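TIR domain-containing adapter molecule 1 (Homo sapiens, PDB 4BSX) acts as an adaptor in Toll-like receptor signalling that induces interferon-beta, here represented by its N-terminal helical domain, which resembles IFIT proteins. Local coordinates at residues D16-A21 / A48-K53; Q41-L46 / Y103-E108; E59-L64 / Q79-D84; V72-A77 / D88-P93; A98-Y103 / V119-A124. The protein carries 2 engineered substitutions. All coordinates share one frame; numbering follows the deposited sequence.

Contact 1: residues D16-A21 / A48-K53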
# COMPACT_ATOMS: atom_id res chain seq x y z
N ASP A 16 -3.03 6.72 -8.59
CA ASP A 16 -4.00 7.33 -9.50
C ASP A 16 -5.40 7.36 -8.91
O ASP A 16 -6.16 8.30 -9.10
CB ASP A 16 -4.02 6.62 -10.85
CG ASP A 16 -2.75 6.91 -11.69
OD1 ASP A 16 -2.20 8.02 -11.57
OD2 ASP A 16 -2.30 6.03 -12.45
N ILE A 17 -5.73 6.30 -8.20
CA ILE A 17 -7.01 6.20 -7.52
C ILE A 17 -7.17 7.29 -6.47
O ILE A 17 -8.23 7.91 -6.38
CB ILE A 17 -7.15 4.85 -6.89
CG1 ILE A 17 -7.37 3.81 -7.99
CG2 ILE A 17 -8.35 4.83 -5.94
CD1 ILE A 17 -7.18 2.39 -7.55
N LEU A 18 -6.12 7.52 -5.69
CA LEU A 18 -6.01 8.64 -4.78
C LEU A 18 -6.16 9.97 -5.52
O LEU A 18 -6.97 10.84 -5.14
CB LEU A 18 -4.68 8.56 -4.02
CG LEU A 18 -4.56 7.40 -3.00
CD1 LEU A 18 -3.29 7.49 -2.17
CD2 LEU A 18 -5.74 7.34 -2.04
N GLY A 19 -5.41 10.15 -6.60
CA GLY A 19 -5.52 11.35 -7.40
C GLY A 19 -6.97 11.59 -7.80
O GLY A 19 -7.47 12.73 -7.69
N ALA A 20 -7.66 10.54 -8.23
CA ALA A 20 -9.03 10.70 -8.74
C ALA A 20 -10.11 10.90 -7.65
O ALA A 20 -11.29 11.07 -8.00
CB ALA A 20 -9.43 9.50 -9.60
N ALA A 21 -9.73 10.82 -6.37
CA ALA A 21 -10.77 10.81 -5.32
C ALA A 21 -11.29 12.22 -4.97
O ALA A 21 -12.37 12.35 -4.41
CB ALA A 21 -10.28 10.12 -4.07
N ALA A 48 0.87 7.93 4.13
CA ALA A 48 2.02 8.65 3.55
C ALA A 48 1.79 8.97 2.07
O ALA A 48 2.14 10.05 1.58
CB ALA A 48 3.33 7.83 3.73
N MSE A 49 1.23 8.00 1.34
CA MSE A 49 0.91 8.15 -0.10
C MSE A 49 -0.16 9.23 -0.28
O MSE A 49 -0.10 10.04 -1.23
CB MSE A 49 0.44 6.83 -0.69
CG MSE A 49 1.57 5.77 -0.79
SE MSE A 49 0.88 3.94 -1.11
CE MSE A 49 -0.13 4.10 -2.73
N VAL A 50 -1.12 9.24 0.64
CA VAL A 50 -2.17 10.30 0.68
C VAL A 50 -1.54 11.67 0.80
O VAL A 50 -1.85 12.55 0.06
CB VAL A 50 -3.18 10.06 1.81
CG1 VAL A 50 -3.97 11.36 2.13
CG2 VAL A 50 -4.11 8.96 1.39
N LEU A 51 -0.61 11.82 1.74
CA LEU A 51 0.13 13.07 1.92
C LEU A 51 0.91 13.47 0.65
O LEU A 51 0.98 14.65 0.27
CB LEU A 51 1.10 12.89 3.08
CG LEU A 51 0.43 12.75 4.43
CD1 LEU A 51 1.43 12.32 5.50
CD2 LEU A 51 -0.22 14.07 4.78
N LEU A 52 1.54 12.49 0.02
CA LEU A 52 2.28 12.74 -1.22
C LEU A 52 1.36 13.23 -2.33
O LEU A 52 1.72 14.14 -3.06
CB LEU A 52 2.98 11.46 -1.68
CG LEU A 52 4.18 10.98 -0.86
CD1 LEU A 52 4.70 9.68 -1.41
CD2 LEU A 52 5.25 12.07 -0.87
N LYS A 53 0.19 12.60 -2.46
CA LYS A 53 -0.80 13.04 -3.47
C LYS A 53 -1.45 14.41 -3.14
O LYS A 53 -2.02 15.08 -4.01
CB LYS A 53 -1.88 11.95 -3.63
CG LYS A 53 -2.59 12.03 -5.01
CD LYS A 53 -1.62 11.56 -6.16
CE LYS A 53 -2.16 11.90 -7.57
NZ LYS A 53 -1.12 11.89 -8.65
O HOH W 1 -0.39 9.28 -9.68
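K53 runs over the flat peptide group that joins L18 to G19. Its CG sits on one face of that group, 3.7 Å from G19 N. Further out, K53 CE presses on G19 CA at 3.4 Å, tighter than usual for two carbons. G19 has no side chain, and the lysine chain lies directly on its backbone. The D16 carboxylate is the flat group at the far end. One water links it to the lysine, donating a hydrogen bond to D16 OD1 (2.9 Å) and accepting one from K53 NZ (2.9 Å). K53 CG is anti to the backbone N (chi1 -157°), and a bend at chi2 carries the rest of the chain across the end of helix 11-19 toward this water. Away from the lysine tip, toward the interior, the contact is apolar. Both methyls of L18 face V50 CG2, with CD1 the nearer at 3.9 Å. L18 CD1 also meets the CB of M49, a selenomethionine, at 4.1 Å. M49 continues past L18 to F15 on helix 11-19 and L102 on helix 96-108. The contact thus joins helices 11-19 and 43-53 of the all-helical domain through a greasy inner layer and a polar outer one. The charges of D16 and K53 stay 5.0 Å apart (OD1 to NZ), so their attraction is probably softened by the water between them.

Contact 2: residues Q41-L46 / Y103-E108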
# COMPACT_ATOMS: atom_id res chain seq x y z
N GLN A 41 -3.43 -3.38 8.36
CA GLN A 41 -2.06 -3.28 7.88
C GLN A 41 -2.09 -2.50 6.58
O GLN A 41 -2.99 -2.66 5.73
CB GLN A 41 -1.42 -4.68 7.71
CG GLN A 41 -1.26 -5.47 9.02
CD GLN A 41 -2.50 -6.31 9.33
OE1 GLN A 41 -3.53 -6.17 8.67
NE2 GLN A 41 -2.40 -7.17 10.33
N GLY A 42 -1.10 -1.63 6.45
CA GLY A 42 -0.94 -0.81 5.26
C GLY A 42 -1.41 0.63 5.42
O GLY A 42 -1.03 1.49 4.61
N GLN A 43 -2.20 0.89 6.46
CA GLN A 43 -2.78 2.21 6.73
C GLN A 43 -1.71 3.24 6.77
O GLN A 43 -1.90 4.34 6.26
CB GLN A 43 -3.45 2.25 8.11
CG GLN A 43 -4.81 1.61 8.21
CD GLN A 43 -5.68 2.21 9.33
OE1 GLN A 43 -6.90 2.23 9.23
NE2 GLN A 43 -5.04 2.68 10.40
N ASP A 44 -0.61 2.92 7.46
CA ASP A 44 0.46 3.89 7.67
C ASP A 44 1.08 4.27 6.31
O ASP A 44 1.32 5.44 6.04
CB ASP A 44 1.52 3.37 8.63
CG ASP A 44 1.10 3.48 10.09
OD1 ASP A 44 0.17 4.25 10.38
OD2 ASP A 44 1.73 2.81 10.93
N LEU A 45 1.32 3.29 5.45
CA LEU A 45 1.92 3.54 4.15
C LEU A 45 0.91 4.34 3.32
O LEU A 45 1.26 5.35 2.71
CB LEU A 45 2.31 2.20 3.46
CG LEU A 45 2.83 2.25 2.01
CD1 LEU A 45 4.11 3.05 1.97
CD2 LEU A 45 3.05 0.84 1.37
N LEU A 46 -0.36 3.92 3.35
CA LEU A 46 -1.41 4.66 2.65
C LEU A 46 -1.57 6.11 3.17
O LEU A 46 -1.90 7.03 2.41
CB LEU A 46 -2.75 3.94 2.73
CG LEU A 46 -3.85 4.50 1.79
CD1 LEU A 46 -3.45 4.46 0.33
CD2 LEU A 46 -5.15 3.74 1.97
N TYR A 103 -4.99 -1.99 -1.65
CA TYR A 103 -6.23 -2.07 -2.40
C TYR A 103 -7.38 -2.46 -1.52
O TYR A 103 -8.54 -2.11 -1.81
CB TYR A 103 -6.11 -2.98 -3.59
CG TYR A 103 -5.72 -2.22 -4.85
CD1 TYR A 103 -4.42 -1.79 -5.02
CD2 TYR A 103 -6.65 -1.90 -5.81
CE1 TYR A 103 -4.05 -1.10 -6.12
CE2 TYR A 103 -6.27 -1.19 -6.94
CZ TYR A 103 -4.96 -0.80 -7.09
OH TYR A 103 -4.54 -0.10 -8.19
N HIS A 104 -7.07 -3.17 -0.43
CA HIS A 104 -8.13 -3.50 0.47
C HIS A 104 -8.71 -2.21 1.09
O HIS A 104 -9.92 -2.04 1.12
CB HIS A 104 -7.65 -4.43 1.56
CG HIS A 104 -8.61 -4.55 2.67
ND1 HIS A 104 -9.86 -5.10 2.51
CD2 HIS A 104 -8.53 -4.15 3.96
CE1 HIS A 104 -10.51 -5.07 3.66
NE2 HIS A 104 -9.72 -4.49 4.56
N LEU A 105 -7.84 -1.33 1.59
CA LEU A 105 -8.27 -0.06 2.17
C LEU A 105 -8.98 0.78 1.11
O LEU A 105 -10.05 1.36 1.39
CB LEU A 105 -7.09 0.72 2.80
CG LEU A 105 -6.30 -0.15 3.82
CD1 LEU A 105 -4.98 0.51 4.33
CD2 LEU A 105 -7.18 -0.53 4.96
N LEU A 106 -8.43 0.84 -0.10
CA LEU A 106 -9.06 1.64 -1.14
C LEU A 106 -10.51 1.16 -1.44
O LEU A 106 -11.43 1.99 -1.58
CB LEU A 106 -8.22 1.65 -2.40
CG LEU A 106 -6.87 2.37 -2.31
CD1 LEU A 106 -6.12 2.16 -3.61
CD2 LEU A 106 -7.05 3.84 -2.01
N ALA A 107 -10.71 -0.16 -1.53
CA ALA A 107 -12.05 -0.70 -1.77
C ALA A 107 -13.02 -0.48 -0.61
O ALA A 107 -14.22 -0.30 -0.83
CB ALA A 107 -11.97 -2.17 -2.09
N GLU A 108 -12.51 -0.52 0.62
CA GLU A 108 -13.30 -0.26 1.82
C GLU A 108 -13.74 1.21 1.89
O GLU A 108 -14.77 1.53 2.44
CB GLU A 108 -12.50 -0.59 3.08
CG GLU A 108 -12.25 -2.08 3.29
CD GLU A 108 -13.42 -2.75 3.97
OE1 GLU A 108 -13.58 -2.52 5.20
OE2 GLU A 108 -14.18 -3.49 3.28
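Q41 meets L105 with its backbone. Its carbonyl O lies 4.0 Å from L105 CD1, a van der Waals approach with no hydrogen bond. G42 follows at the N-cap of helix 43-53. It has a positive phi of 102°, a conformation readily open to glycine. G42 C lies 3.7 Å from L105 CD1, and G42 O starts the helix by accepting from L46 N at 2.8 Å. Q43 is the first residue of the helix. The same leucine methyl reaches its backbone, with L105 CD1 3.5 Å from Q43 N. Q43 CG also touches this methyl, at 4.0 Å, and the two side chains run almost perpendicular. L105 CD1 is therefore plugged into the first turn, against three successive residues. The next residue to touch is L46, one turn on. Its CG is anti to the backbone N (chi1 -168°), which sends the methyls toward helix 96-108. L46 CD2 rests on L105 CB at 3.7 Å, and the two leucines lie alongside, heading opposite ways. L46 CD1 makes a looser contact with L106 CD2 at 4.3 Å. No hydrogen bond crosses here; the contact is hydrophobic packing of a helix start against the side of another helix. L46 and L106 both also touch L18, so helix 11-19 closes this cluster from a third direction. L46 also packs on L102, and H104 of helix 96-108 turns to R117 of helix 114-130.

Contact 3: residues E59-L64 / Q79-D84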
# COMPACT_ATOMS: atom_id res chain seq x y z
N GLU A 59 5.81 16.26 5.22
CA GLU A 59 5.19 15.42 6.24
C GLU A 59 5.24 13.96 5.75
O GLU A 59 5.55 13.06 6.51
CB GLU A 59 3.77 15.91 6.55
CG GLU A 59 2.96 15.08 7.59
CD GLU A 59 1.54 15.67 7.90
OE1 GLU A 59 1.29 16.84 7.56
OE2 GLU A 59 0.67 14.96 8.47
N ALA A 60 5.00 13.75 4.46
CA ALA A 60 5.07 12.41 3.89
C ALA A 60 6.41 11.77 4.19
O ALA A 60 6.46 10.61 4.59
CB ALA A 60 4.84 12.44 2.39
N ARG A 61 7.48 12.53 4.02
CA ARG A 61 8.86 12.04 4.23
C ARG A 61 9.11 11.75 5.71
O ARG A 61 9.83 10.84 6.03
CB ARG A 61 9.91 13.05 3.73
CG ARG A 61 9.99 13.17 2.21
CD ARG A 61 11.10 14.15 1.74
NE ARG A 61 10.58 15.07 0.74
CZ ARG A 61 11.14 15.35 -0.43
NH1 ARG A 61 12.29 14.80 -0.80
NH2 ARG A 61 10.54 16.21 -1.25
N ILE A 62 8.51 12.51 6.61
CA ILE A 62 8.64 12.20 8.04
C ILE A 62 7.93 10.89 8.38
O ILE A 62 8.45 10.07 9.10
CB ILE A 62 8.12 13.37 8.90
CG1 ILE A 62 9.16 14.49 8.87
CG2 ILE A 62 7.85 12.91 10.33
CD1 ILE A 62 8.61 15.82 9.23
N SER A 63 6.76 10.68 7.79
CA SER A 63 6.04 9.45 7.96
C SER A 63 6.78 8.25 7.34
O SER A 63 6.71 7.12 7.86
CB SER A 63 4.66 9.57 7.30
OG SER A 63 3.92 10.64 7.87
N LEU A 64 7.45 8.45 6.22
CA LEU A 64 8.08 7.30 5.58
C LEU A 64 9.34 6.97 6.34
O LEU A 64 9.73 5.82 6.43
CB LEU A 64 8.38 7.57 4.11
CG LEU A 64 7.09 7.61 3.27
CD1 LEU A 64 7.34 8.39 2.00
CD2 LEU A 64 6.59 6.21 2.97
N GLN A 79 11.35 6.50 -4.56
CA GLN A 79 10.90 6.68 -5.91
C GLN A 79 9.67 7.56 -6.05
O GLN A 79 9.38 7.98 -7.16
CB GLN A 79 10.67 5.31 -6.56
CG GLN A 79 11.97 4.53 -6.63
CD GLN A 79 11.86 3.21 -7.32
OE1 GLN A 79 10.78 2.77 -7.66
NE2 GLN A 79 12.99 2.57 -7.52
N TRP A 80 8.94 7.83 -4.95
CA TRP A 80 7.78 8.73 -5.00
C TRP A 80 7.92 9.95 -4.09
O TRP A 80 7.21 10.95 -4.26
CB TRP A 80 6.49 7.97 -4.66
CG TRP A 80 5.81 7.25 -5.83
CD1 TRP A 80 4.84 7.73 -6.70
CD2 TRP A 80 6.08 5.92 -6.25
NE1 TRP A 80 4.50 6.75 -7.62
CE2 TRP A 80 5.24 5.63 -7.35
CE3 TRP A 80 6.93 4.92 -5.78
CZ2 TRP A 80 5.24 4.41 -7.97
CZ3 TRP A 80 6.95 3.71 -6.41
CH2 TRP A 80 6.10 3.45 -7.49
N ALA A 81 8.81 9.89 -3.11
CA ALA A 81 9.02 11.00 -2.16
C ALA A 81 10.35 11.68 -2.39
O ALA A 81 10.64 12.68 -1.73
CB ALA A 81 8.99 10.48 -0.76
N GLY A 82 11.21 11.10 -3.24
CA GLY A 82 12.42 11.78 -3.66
C GLY A 82 13.55 11.74 -2.65
O GLY A 82 14.49 12.52 -2.70
N VAL A 83 13.46 10.81 -1.71
CA VAL A 83 14.47 10.70 -0.67
C VAL A 83 15.58 9.78 -1.16
O VAL A 83 15.33 8.64 -1.51
CB VAL A 83 13.86 10.14 0.63
CG1 VAL A 83 14.95 9.95 1.68
CG2 VAL A 83 12.72 11.07 1.15
N ASP A 84 16.80 10.28 -1.22
CA ASP A 84 17.87 9.51 -1.81
C ASP A 84 18.33 8.52 -0.73
O ASP A 84 18.29 8.84 0.45
CB ASP A 84 18.98 10.41 -2.37
CG ASP A 84 18.88 10.62 -3.94
OD1 ASP A 84 18.45 9.71 -4.73
OD2 ASP A 84 19.25 11.73 -4.40
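R61 and A81 make the polar part of this contact. The A81 carbonyl O lies over one face of the R61 guanidinium, 2.8 Å from NH1. The angle is too poor for a hydrogen bond, so the approach is probably an electrostatic one, over the face of the group. A bend at chi3 (-132°) turns that face to the carbonyl. The strongest partner of R61 is instead E57, which forms a salt bridge with NH2. Here the end of helix 71-79 and its outgoing loop fold back on helix 57-65, within a helical domain likened to the TPR-containing IFIT proteins. The chain leaves its helical path at G82, with a positive phi of 79°, and V83 is tied back to A77 by a backbone hydrogen bond. The apolar part uses the stem of the same arginine. R61 CD touches V83 CG2 at 3.5 Å, and the two side chains pass antiparallel. Deeper in, L64 CD1 meets A81 CB at 3.8 Å, and R61 CG comes to the same CB at 4.1 Å.

Contact 4: residues V72-A77 / D88-P93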
# COMPACT_ATOMS: atom_id res chain seq x y z
N VAL A 72 9.03 -1.88 1.28
CA VAL A 72 8.13 -1.20 0.36
C VAL A 72 8.04 0.29 0.75
O VAL A 72 8.01 1.16 -0.13
CB VAL A 72 6.73 -1.88 0.31
CG1 VAL A 72 5.79 -1.11 -0.62
CG2 VAL A 72 6.84 -3.31 -0.14
N ALA A 73 8.01 0.59 2.05
CA ALA A 73 7.99 1.99 2.48
C ALA A 73 9.27 2.72 2.02
O ALA A 73 9.24 3.92 1.72
CB ALA A 73 7.84 2.10 3.99
N ARG A 74 10.38 1.98 1.98
CA ARG A 74 11.66 2.51 1.55
C ARG A 74 11.64 2.84 0.05
O ARG A 74 12.10 3.91 -0.36
CB ARG A 74 12.77 1.52 1.87
CG ARG A 74 13.15 1.49 3.32
CD ARG A 74 14.53 0.88 3.51
NE ARG A 74 14.65 -0.49 3.01
CZ ARG A 74 14.36 -1.60 3.69
NH1 ARG A 74 13.86 -1.55 4.92
NH2 ARG A 74 14.53 -2.80 3.13
N LEU A 75 11.12 1.89 -0.74
CA LEU A 75 10.93 2.09 -2.17
C LEU A 75 10.04 3.32 -2.46
O LEU A 75 10.30 4.08 -3.38
CB LEU A 75 10.29 0.85 -2.78
CG LEU A 75 10.23 0.85 -4.33
CD1 LEU A 75 11.57 0.35 -4.93
CD2 LEU A 75 9.07 0.01 -4.88
N VAL A 76 8.96 3.47 -1.69
CA VAL A 76 8.08 4.64 -1.80
C VAL A 76 8.80 5.95 -1.42
O VAL A 76 8.68 6.95 -2.11
CB VAL A 76 6.78 4.47 -0.99
CG1 VAL A 76 6.03 5.79 -0.91
CG2 VAL A 76 5.90 3.40 -1.65
N ALA A 77 9.60 5.93 -0.38
CA ALA A 77 10.33 7.13 -0.01
C ALA A 77 11.23 7.59 -1.15
O ALA A 77 11.34 8.78 -1.45
CB ALA A 77 11.18 6.85 1.24
N ASP A 88 23.95 1.14 0.70
CA ASP A 88 24.32 0.46 -0.53
C ASP A 88 23.07 0.11 -1.27
O ASP A 88 22.04 -0.17 -0.62
CB ASP A 88 25.10 -0.81 -0.24
CG ASP A 88 26.48 -0.54 0.30
OD1 ASP A 88 27.31 -0.03 -0.50
OD2 ASP A 88 26.73 -0.82 1.50
N PRO A 89 23.13 0.11 -2.62
CA PRO A 89 22.01 -0.35 -3.45
C PRO A 89 21.37 -1.60 -2.88
O PRO A 89 22.08 -2.55 -2.51
CB PRO A 89 22.70 -0.68 -4.77
CG PRO A 89 23.75 0.34 -4.87
CD PRO A 89 24.24 0.59 -3.45
N GLU A 90 20.05 -1.59 -2.78
CA GLU A 90 19.31 -2.83 -2.59
C GLU A 90 18.43 -3.02 -3.80
O GLU A 90 18.04 -2.06 -4.47
CB GLU A 90 18.49 -2.81 -1.28
CG GLU A 90 17.44 -1.74 -1.20
CD GLU A 90 16.49 -1.90 0.01
OE1 GLU A 90 15.85 -2.95 0.18
OE2 GLU A 90 16.39 -0.92 0.77
N GLU A 91 18.12 -4.28 -4.09
CA GLU A 91 17.26 -4.62 -5.20
C GLU A 91 15.81 -4.33 -4.79
O GLU A 91 15.46 -4.49 -3.61
CB GLU A 91 17.46 -6.10 -5.55
CG GLU A 91 18.96 -6.51 -5.76
CD GLU A 91 19.09 -7.98 -6.13
OE1 GLU A 91 18.14 -8.48 -6.78
OE2 GLU A 91 20.11 -8.63 -5.79
N PRO A 92 14.98 -3.89 -5.76
CA PRO A 92 13.57 -3.50 -5.52
C PRO A 92 12.83 -4.65 -4.89
O PRO A 92 13.08 -5.78 -5.33
CB PRO A 92 13.01 -3.29 -6.93
CG PRO A 92 14.20 -3.06 -7.80
CD PRO A 92 15.33 -3.81 -7.19
N PRO A 93 11.93 -4.38 -3.93
CA PRO A 93 11.17 -5.43 -3.26
C PRO A 93 9.94 -5.83 -4.07
O PRO A 93 9.42 -5.06 -4.90
CB PRO A 93 10.73 -4.74 -1.98
CG PRO A 93 10.42 -3.36 -2.46
CD PRO A 93 11.43 -3.05 -3.53
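R74 and E90 meet side-on, with the guanidinium and carboxylate nearly coplanar, their planes 24° apart. Each carboxylate oxygen takes one N-H of R74. NE donates to E90 OE2 at 2.9 Å, and this partner is tilted somewhat from the guanidinium plane. NH2 donates to E90 OE1 at 3.2 Å, in that plane and almost straight at 174°. Both oxygens use their syn lone pairs, the arrangement expected of a bidentate salt bridge. The arginine chain comes in crosswise to the glutamate. E90 CG lies between its backbone N and carbonyl carbon (chi1 61°), and the extended chain beyond carries the carboxylate across to the helix. The pair is not isolated. R74 NH1 bonds the K68 carbonyl O, and E90 OE2 has a second salt bridge to R78. Beside the ion pair, L75 packs on the extended proline pair of the loop. Its CD1 lies 3.7 Å from P93 CD and reaches P92 CB more loosely at 4.4 Å. V72 completes the patch, with CG2 4.3 Å from P93 CG. The contact fastens the long loop between helices 71-79 and 96-108 to the outer side of helix 71-79. With R74 and R78 both on E90, its negative charge is probably stabilised, and the paired bonds fix the rotation of both flat groups at the surface of the domain.

Contact 5: residues A98-Y103 / V119-A124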
# COMPACT_ATOMS: atom_id res chain seq x y z
N ALA A 98 1.84 -5.73 -0.06
CA ALA A 98 1.61 -4.34 0.25
C ALA A 98 0.53 -3.78 -0.66
O ALA A 98 -0.41 -3.12 -0.22
CB ALA A 98 2.90 -3.56 0.08
N VAL A 99 0.65 -4.05 -1.95
CA VAL A 99 -0.35 -3.57 -2.90
C VAL A 99 -1.74 -4.15 -2.57
O VAL A 99 -2.72 -3.40 -2.52
CB VAL A 99 0.10 -3.77 -4.36
CG1 VAL A 99 -1.07 -3.61 -5.35
CG2 VAL A 99 1.22 -2.77 -4.71
N ALA A 100 -1.85 -5.46 -2.35
CA ALA A 100 -3.12 -6.07 -1.87
C ALA A 100 -3.75 -5.34 -0.62
O ALA A 100 -4.96 -5.08 -0.55
CB ALA A 100 -2.88 -7.54 -1.53
N ARG A 101 -2.90 -5.03 0.35
CA ARG A 101 -3.31 -4.38 1.57
C ARG A 101 -3.85 -2.93 1.26
O ARG A 101 -4.94 -2.51 1.70
CB ARG A 101 -2.13 -4.38 2.52
CG ARG A 101 -2.00 -5.70 3.28
CD ARG A 101 -0.82 -5.76 4.28
NE ARG A 101 -0.86 -7.03 5.00
CZ ARG A 101 0.00 -7.40 5.95
NH1 ARG A 101 0.99 -6.59 6.30
NH2 ARG A 101 -0.12 -8.60 6.54
N LEU A 102 -3.08 -2.19 0.48
CA LEU A 102 -3.49 -0.92 -0.04
C LEU A 102 -4.83 -1.01 -0.78
O LEU A 102 -5.73 -0.22 -0.54
CB LEU A 102 -2.41 -0.35 -0.93
CG LEU A 102 -1.10 0.02 -0.23
CD1 LEU A 102 -0.16 0.61 -1.26
CD2 LEU A 102 -1.30 0.97 0.96
N TYR A 103 -4.99 -1.99 -1.65
CA TYR A 103 -6.23 -2.07 -2.40
C TYR A 103 -7.38 -2.46 -1.52
O TYR A 103 -8.54 -2.11 -1.81
CB TYR A 103 -6.11 -2.98 -3.59
CG TYR A 103 -5.72 -2.22 -4.85
CD1 TYR A 103 -4.42 -1.79 -5.02
CD2 TYR A 103 -6.65 -1.90 -5.81
CE1 TYR A 103 -4.05 -1.10 -6.12
CE2 TYR A 103 -6.27 -1.19 -6.94
CZ TYR A 103 -4.96 -0.80 -7.09
OH TYR A 103 -4.54 -0.10 -8.19
N VAL A 119 -8.16 -9.30 -7.21
CA VAL A 119 -7.09 -9.50 -8.17
C VAL A 119 -5.74 -9.28 -7.48
O VAL A 119 -4.83 -10.08 -7.66
CB VAL A 119 -7.23 -8.54 -9.36
CG1 VAL A 119 -5.98 -8.57 -10.24
CG2 VAL A 119 -8.47 -8.90 -10.16
N ALA A 120 -5.61 -8.21 -6.69
CA ALA A 120 -4.35 -7.96 -5.94
C ALA A 120 -3.96 -9.09 -4.93
O ALA A 120 -2.79 -9.51 -4.88
CB ALA A 120 -4.40 -6.56 -5.25
N TYR A 121 -4.92 -9.61 -4.15
CA TYR A 121 -4.61 -10.72 -3.26
C TYR A 121 -4.14 -11.96 -4.08
O TYR A 121 -3.19 -12.63 -3.72
CB TYR A 121 -5.75 -11.02 -2.27
CG TYR A 121 -5.56 -10.20 -0.97
CD1 TYR A 121 -4.51 -10.45 -0.17
CD2 TYR A 121 -6.38 -9.14 -0.64
CE1 TYR A 121 -4.26 -9.74 0.93
CE2 TYR A 121 -6.14 -8.40 0.50
CZ TYR A 121 -5.07 -8.71 1.28
OH TYR A 121 -4.75 -8.06 2.46
N GLN A 122 -4.78 -12.21 -5.20
CA GLN A 122 -4.40 -13.32 -6.03
C GLN A 122 -2.96 -13.18 -6.48
O GLN A 122 -2.15 -14.06 -6.22
CB GLN A 122 -5.32 -13.41 -7.24
CG GLN A 122 -6.73 -13.80 -6.89
CD GLN A 122 -7.60 -13.90 -8.10
OE1 GLN A 122 -7.59 -13.01 -8.96
NE2 GLN A 122 -8.33 -15.00 -8.22
N GLU A 123 -2.63 -12.08 -7.16
CA GLU A 123 -1.28 -11.85 -7.63
C GLU A 123 -0.29 -12.00 -6.50
O GLU A 123 0.81 -12.47 -6.70
CB GLU A 123 -1.13 -10.46 -8.31
CG GLU A 123 -1.91 -10.39 -9.62
CD GLU A 123 -1.94 -9.00 -10.25
OE1 GLU A 123 -1.27 -8.09 -9.71
OE2 GLU A 123 -2.63 -8.80 -11.28
N ALA A 124 -0.67 -11.57 -5.31
CA ALA A 124 0.25 -11.68 -4.18
C ALA A 124 0.45 -13.15 -3.90
O ALA A 124 1.52 -13.58 -3.52
CB ALA A 124 -0.31 -10.99 -2.95
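Y121 lies flat over A100, so its ring roofs the alanine methyl of the neighbouring helix. From CB, CG stands beside the backbone N (chi1 -90°), which swings the ring over helix 96-108. The ring then passes above A100 CB, which stands 3.5 Å from the centroid and only 9° off the normal, a centred CH-pi contact. CD1 and CE1 come nearest to this methyl, CE1 at 3.6 Å. Along the CE2 side, A100 O approaches the same face, 3.7 Å from CE2. At the tip, OH rests against R101 CG at 3.7 Å. The same hydroxyl is hydrogen-bonded to E142 of helix 136-147, which also takes a salt bridge from R101 NH2. One acid thus holds both tips. Next to the ring, the backbones themselves come close. A120 CB sits on A100 CA at 3.6 Å, and the two CA atoms are 4.7 Å apart. V99 CG1 and Y103 CB lie at the border of this alanine pair, touching A120 CB loosely. The two segments run nearly antiparallel at 165°, with axes 8.2 Å apart. This joins helices 96-108 and 114-130 as a near-antiparallel pair. Alanines at the closest point are consistent with the close approach, the aromatic face covers the A100 methyl, and the E142 carboxylate pairs with Y121 OH and R101 NH2 where they meet helix 136-147.

Overall arrangement
Contacts 1, 2 and 5 are buried; contact 3 is partly buried and contact 4 lies at the surface. Contacts 1 and 2 share helix 43-53, and contacts 2 and 5 share helix 96-108, so these three form one continuous core. L18 and L102 carry packing between them: L18 reaches L46 and L106, and L102 reaches M49 and L46. Contacts 3 and 4 pin the chain after helix 71-79, and V83 and A77 join them. L45 links this layer to the core through L64 and V72. Leucines, alanines and a ring dominate the buried contacts, with a water-bridged D16-K53 pair at the rim of contact 1; arginines meeting a carboxylate or carbonyl mark contacts 3 and 4.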